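DisA protein (PDB 6CCA) is the carbon methyltransferase of DszA, from the disorazol polyketide assembly line, and probably installs gem-dimethyl groups on the growing chain. Local coordinates at residues 41-45 against 46-50; 203-206 against 207-211. All blocks are in the same frame, centred on the assembly; numbering follows the deposited sequence.

Both contacts are local, made between residues a turn apart, but they sit at different depths. Interaction 2 lies midway along helix 196-216 and is mostly buried: aliphatic side chains face neighbouring elements, and a serine hydroxyl turns back to a carbonyl one turn earlier in the same helix. Interaction 1 is a surface contact at the start of helix 45-52, where a capping glycine, a small proline-centred apolar cluster and a leucine lying over an arginine carry the packing. The two meet directly. I41 rests on S208, its CG2 3.4 Å from S208 OG, and P43 packs on L204, so the segment leading into the surface helix lies against helix 196-216.

Interaction 1: 41-45 against 46-50; sequences IQPGL and SAVRE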
ATOM      1  N   ILE A  41      19.992   8.530   0.137  1.00 18.69           N
ATOM      2  CA  ILE A  41      18.848   7.689   0.601  1.00 18.61           C
ATOM      3  C   ILE A  41      18.919   6.290  -0.028  1.00 19.63           C
ATOM      4  O   ILE A  41      18.567   5.313   0.612  1.00 18.42           O
ATOM      5  CB  ILE A  41      17.523   8.410   0.248  1.00 17.09           C
ATOM      6  CG1 ILE A  41      17.434   9.776   0.940  1.00 17.57           C
ATOM      7  CG2 ILE A  41      16.298   7.549   0.546  1.00 19.40           C
ATOM      8  CD1 ILE A  41      16.400  10.668   0.295  1.00 17.68           C
ATOM      9  N   GLN A  42      19.324   6.248  -1.293  1.00 19.81           N
ATOM     10  CA  GLN A  42      19.427   4.995  -2.038  1.00 21.11           C
ATOM     11  C   GLN A  42      20.139   3.931  -1.241  1.00 20.35           C
ATOM     12  O   GLN A  42      21.293   4.104  -0.836  1.00 21.15           O
ATOM     13  CB  GLN A  42      20.202   5.244  -3.328  1.00 22.14           C
ATOM     14  CG  GLN A  42      20.478   4.043  -4.196  1.00 19.89           C
ATOM     15  CD  GLN A  42      19.253   3.239  -4.559  1.00 19.22           C
ATOM     16  OE1 GLN A  42      18.286   3.741  -5.126  1.00 19.73           O
ATOM     17  NE2 GLN A  42      19.312   1.958  -4.248  1.00 19.07           N
ATOM     18  N   PRO A  43      19.477   2.792  -1.007  1.00 19.41           N
ATOM     19  CA  PRO A  43      20.189   1.745  -0.304  1.00 20.85           C
ATOM     20  C   PRO A  43      21.394   1.227  -1.135  1.00 19.98           C
ATOM     21  O   PRO A  43      21.293   1.078  -2.350  1.00 19.63           O
ATOM     22  CB  PRO A  43      19.149   0.636  -0.151  1.00 20.12           C
ATOM     23  CG  PRO A  43      18.012   0.989  -0.955  1.00 22.86           C
ATOM     24  CD  PRO A  43      18.071   2.464  -1.240  1.00 21.12           C
ATOM     25  N   GLY A  44      22.455   0.875  -0.437  1.00 24.97           N
ATOM     26  CA  GLY A  44      23.592   0.232  -1.076  1.00 23.85           C
ATOM     27  C   GLY A  44      23.394  -1.251  -1.391  1.00 27.16           C
ATOM     28  O   GLY A  44      22.386  -1.868  -1.027  1.00 21.89           O
ATOM     29  N   LEU A  45      24.417  -1.855  -2.006  1.00 22.82           N
ATOM     30  CA  LEU A  45      24.276  -3.201  -2.517  1.00 26.45           C
ATOM     31  C   LEU A  45      24.017  -4.183  -1.424  1.00 22.87           C
ATOM     32  O   LEU A  45      23.218  -5.099  -1.603  1.00 26.87           O
ATOM     33  CB  LEU A  45      25.515  -3.602  -3.369  1.00 30.09           C
ATOM     34  CG  LEU A  45      25.551  -5.013  -4.011  1.00 34.53           C
ATOM     35  CD1 LEU A  45      24.303  -5.360  -4.789  1.00 38.09           C
ATOM     36  CD2 LEU A  45      26.784  -5.156  -4.939  1.00 38.99           C
ATOM     37  N   SER A  46      24.645  -4.016  -0.280  1.00 25.14           N
ATOM     38  CA  SER A  46      24.537  -4.995   0.762  1.00 27.25           C
ATOM     39  C   SER A  46      23.111  -5.012   1.287  1.00 28.39           C
ATOM     40  O   SER A  46      22.569  -6.089   1.526  1.00 24.76           O
ATOM     41  CB  SER A  46      25.471  -4.723   1.929  1.00 31.78           C
ATOM     42  OG  SER A  46      26.810  -4.768   1.412  1.00 33.89           O
ATOM     43  N   ALA A  47      22.519  -3.843   1.445  1.00 21.99           N
ATOM     44  CA  ALA A  47      21.112  -3.788   1.916  1.00 23.64           C
ATOM     45  C   ALA A  47      20.149  -4.374   0.904  1.00 20.44           C
ATOM     46  O   ALA A  47      19.146  -4.976   1.284  1.00 19.86           O
ATOM     47  CB  ALA A  47      20.708  -2.350   2.233  1.00 22.02           C
ATOM     48  N   VAL A  48      20.426  -4.144  -0.375  1.00 18.73           N
ATOM     49  CA  VAL A  48      19.583  -4.580  -1.428  1.00 19.61           C
ATOM     50  C   VAL A  48      19.688  -6.107  -1.477  1.00 20.11           C
ATOM     51  O   VAL A  48      18.692  -6.798  -1.619  1.00 18.09           O
ATOM     52  CB  VAL A  48      19.964  -3.973  -2.793  1.00 18.77           C
ATOM     53  CG1 VAL A  48      19.259  -4.701  -3.929  1.00 19.93           C
ATOM     54  CG2 VAL A  48      19.639  -2.443  -2.855  1.00 20.80           C
ATOM     55  N   ARG A  49      20.926  -6.623  -1.397  1.00 23.08           N
ATOM     56  CA  ARG A  49      21.115  -8.090  -1.386  1.00 23.41           C
ATOM     57  C   ARG A  49      20.385  -8.752  -0.248  1.00 19.43           C
ATOM     58  O   ARG A  49      19.772  -9.814  -0.438  1.00 20.54           O
ATOM     59  CB  ARG A  49      22.585  -8.510  -1.305  1.00 26.89           C
ATOM     60  CG  ARG A  49      23.205  -8.434  -2.659  1.00 33.11           C
ATOM     61  CD  ARG A  49      24.531  -9.222  -2.788  1.00 37.21           C
ATOM     62  NE  ARG A  49      24.892  -9.035  -4.182  1.00 39.14           N
ATOM     63  CZ  ARG A  49      26.132  -9.038  -4.703  1.00 44.13           C
ATOM     64  NH1 ARG A  49      27.220  -9.278  -3.969  1.00 43.94           N
ATOM     65  NH2 ARG A  49      26.261  -8.811  -6.009  1.00 39.87           N
ATOM     66  N   GLU A  50      20.496  -8.170   0.913  1.00 19.18           N
ATOM     67  CA  GLU A  50      19.802  -8.645   2.105  1.00 18.65           C
ATOM     68  C   GLU A  50      18.260  -8.697   1.891  1.00 19.17           C
ATOM     69  O   GLU A  50      17.643  -9.694   2.268  1.00 19.57           O
ATOM     70  CB  GLU A  50      20.152  -7.828   3.312  1.00 19.89           C
ATOM     71  CG  GLU A  50      19.382  -8.134   4.587  1.00 22.53           C
ATOM     72  CD  GLU A  50      19.725  -9.510   5.201  1.00 22.62           C
ATOM     73  OE1 GLU A  50      20.806 -10.022   4.827  1.00 21.28           O
ATOM     74  OE2 GLU A  50      18.927 -10.057   6.027  1.00 21.10           O
TER
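The side chain of L45 leans across that of R49, one helical turn on, and the two cross obliquely. With CG anti to the backbone N (chi1 -180°), the leucine's branched end is directed along the helix to the arginine: CD1 lies 3.8 Å from R49 NE, while CD2 sits over one face of the guanidinium, displaced toward its rim, 3.8 Å from R49 NH2. The arginine chain is extended from CG to NE, and its NH2 forms a salt bridge with D394. In the backbone, R49 N donates to L45 O at 2.8 Å in a nearly straight bond (167° at the hydrogen).

One residue earlier, G44 is the N-cap, and its carbonyl oxygen accepts from V48 N at 3.1 Å. P43 presents CB to two partners: A47 CB at 4.1 Å and V48 CG2 at the same distance. Just upstream, Q42, bent at chi2 (54°), brings its amide forward so that NE2 donates to P43 O at 2.9 Å, the donor lying in the carbonyl plane on a lone pair; NE2 also reaches Q391 O.

The helix start is thus held by backbone bonds and a small apolar patch, while the leucine methyls cover part of one guanidinium face, and D394, paired with NH2, probably offsets much of the charge, tying helix 45-52 to the strand at 393-394.

Interaction 2: 203-206 against 207-211; sequences ELVI and KSLLV
S208 holds OG beside its own backbone N (chi1 -57°), a torsion that swings the hydroxyl back to L204 O, one turn earlier, where it donates a hydrogen bond of 2.9 Å. I206 has CG2 anti to its N, which carries that methyl forward along the helix to L210 CD1, 4.0 Å away; the two side chains lie side by side and point the same way.

L204 O is gripped twice, because S208 N also donates to it at 3.1 Å, and the two donors approach from opposite faces of the carbonyl plane. The hydrogen of this buried serine hydroxyl is thus used within the helix itself. The regular i to i+4 pattern runs on around it, from K207 N to E203 O at 2.9 Å and from L210 N to I206 O at 3.0 Å.

Around the helix, the faces go to different neighbours. I206, L209 and L210 pack on helix 239-246, against S241, A245, V242 and L246. L204 and V205 rest on V404, and S208 on L406, both in strand 402-409 of the mixed sheet, consistent with the Rossmann-like fold of class I methyltransferases, while V211 touches S37 of helix 34-41.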
ATOM      1  N   GLU A 203      12.112   2.074   6.937  1.00 15.20           N
ATOM      2  CA  GLU A 203      13.373   2.725   7.217  1.00 17.54           C
ATOM      3  C   GLU A 203      13.785   3.647   6.104  1.00 15.80           C
ATOM      4  O   GLU A 203      14.298   4.722   6.413  1.00 15.07           O
ATOM      5  CB  GLU A 203      14.484   1.727   7.580  1.00 17.89           C
ATOM      6  CG  GLU A 203      14.210   1.023   8.914  1.00 22.23           C
ATOM      7  CD  GLU A 203      14.239   1.937  10.156  1.00 28.08           C
ATOM      8  OE1 GLU A 203      14.857   3.024  10.162  1.00 31.08           O
ATOM      9  OE2 GLU A 203      13.566   1.573  11.141  1.00 34.29           O
ATOM     10  N   LEU A 204      13.469   3.279   4.848  1.00 15.48           N
ATOM     11  CA  LEU A 204      13.704   4.174   3.724  1.00 16.32           C
ATOM     12  C   LEU A 204      12.861   5.421   3.765  1.00 14.44           C
ATOM     13  O   LEU A 204      13.329   6.492   3.424  1.00 14.57           O
ATOM     14  CB  LEU A 204      13.508   3.486   2.340  1.00 17.77           C
ATOM     15  CG  LEU A 204      14.597   2.573   1.849  1.00 20.43           C
ATOM     16  CD1 LEU A 204      14.136   1.977   0.532  1.00 19.09           C
ATOM     17  CD2 LEU A 204      15.885   3.412   1.681  1.00 21.10           C
ATOM     18  N   VAL A 205      11.630   5.341   4.257  1.00 12.87           N
ATOM     19  CA  VAL A 205      10.860   6.575   4.416  1.00 12.98           C
ATOM     20  C   VAL A 205      11.510   7.519   5.479  1.00 13.86           C
ATOM     21  O   VAL A 205      11.661   8.695   5.265  1.00 15.04           O
ATOM     22  CB  VAL A 205       9.415   6.288   4.829  1.00 13.58           C
ATOM     23  CG1 VAL A 205       8.677   7.544   5.340  1.00 14.01           C
ATOM     24  CG2 VAL A 205       8.639   5.550   3.749  1.00 15.21           C
ATOM     25  N   ILE A 206      11.871   6.961   6.618  1.00 15.23           N
ATOM     26  CA  ILE A 206      12.488   7.691   7.717  1.00 16.02           C
ATOM     27  C   ILE A 206      13.781   8.332   7.211  1.00 15.79           C
ATOM     28  O   ILE A 206      14.030   9.490   7.447  1.00 15.00           O
ATOM     29  CB  ILE A 206      12.768   6.788   8.919  1.00 16.30           C
ATOM     30  CG1 ILE A 206      11.453   6.447   9.632  1.00 16.80           C
ATOM     31  CG2 ILE A 206      13.650   7.507   9.976  1.00 19.34           C
ATOM     32  CD1 ILE A 206      11.540   5.387  10.719  1.00 18.26           C
ATOM     33  N   LYS A 207      14.590   7.562   6.527  1.00 15.56           N
ATOM     34  CA  LYS A 207      15.836   8.086   5.978  1.00 17.20           C
ATOM     35  C   LYS A 207      15.572   9.271   5.062  1.00 16.59           C
ATOM     36  O   LYS A 207      16.322  10.284   5.073  1.00 17.19           O
ATOM     37  CB  LYS A 207      16.549   6.958   5.184  1.00 18.61           C
ATOM     38  CG  LYS A 207      17.913   7.344   4.573  1.00 22.75           C
ATOM     39  CD  LYS A 207      18.811   7.813   5.650  1.00 26.83           C
ATOM     40  CE  LYS A 207      20.298   7.778   5.281  1.00 36.19           C
ATOM     41  NZ  LYS A 207      20.995   8.693   6.260  1.00 40.60           N
ATOM     42  N   SER A 208      14.548   9.179   4.210  1.00 16.24           N
ATOM     43  CA  SER A 208      14.249  10.253   3.332  1.00 15.47           C
ATOM     44  C   SER A 208      13.948  11.504   4.103  1.00 17.35           C
ATOM     45  O   SER A 208      14.354  12.588   3.713  1.00 16.85           O
ATOM     46  CB  SER A 208      13.103   9.918   2.396  1.00 17.12           C
ATOM     47  OG  SER A 208      13.300   8.743   1.587  1.00 17.16           O
ATOM     48  N   LEU A 209      13.167  11.383   5.178  1.00 15.29           N
ATOM     49  CA  LEU A 209      12.781  12.542   5.927  1.00 16.79           C
ATOM     50  C   LEU A 209      13.977  13.179   6.631  1.00 18.23           C
ATOM     51  O   LEU A 209      14.098  14.418   6.692  1.00 18.42           O
ATOM     52  CB  LEU A 209      11.657  12.193   6.939  1.00 16.50           C
ATOM     53  CG  LEU A 209      10.364  11.637   6.328  1.00 18.95           C
ATOM     54  CD1 LEU A 209       9.430  11.251   7.494  1.00 20.77           C
ATOM     55  CD2 LEU A 209       9.642  12.549   5.356  1.00 19.09           C
ATOM     56  N   LEU A 210      14.844  12.352   7.197  1.00 17.84           N
ATOM     57  CA  LEU A 210      15.987  12.851   7.905  1.00 19.79           C
ATOM     58  C   LEU A 210      16.971  13.503   6.954  1.00 20.05           C
ATOM     59  O   LEU A 210      17.594  14.528   7.299  1.00 21.89           O
ATOM     60  CB  LEU A 210      16.623  11.721   8.678  1.00 19.44           C
ATOM     61  CG  LEU A 210      15.803  11.274   9.898  1.00 21.85           C
ATOM     62  CD1 LEU A 210      16.503  10.166  10.628  1.00 23.23           C
ATOM     63  CD2 LEU A 210      15.516  12.382  10.897  1.00 25.92           C
ATOM     64  N   VAL A 211      17.096  12.963   5.737  1.00 20.63           N
ATOM     65  CA  VAL A 211      17.973  13.613   4.736  1.00 19.12           C
ATOM     66  C   VAL A 211      17.413  14.971   4.353  1.00 19.96           C
ATOM     67  O   VAL A 211      18.131  16.003   4.231  1.00 19.57           O
ATOM     68  CB  VAL A 211      18.174  12.666   3.547  1.00 19.84           C
ATOM     69  CG1 VAL A 211      18.620  13.395   2.278  1.00 19.60           C
ATOM     70  CG2 VAL A 211      19.120  11.569   4.003  1.00 19.72           C
TER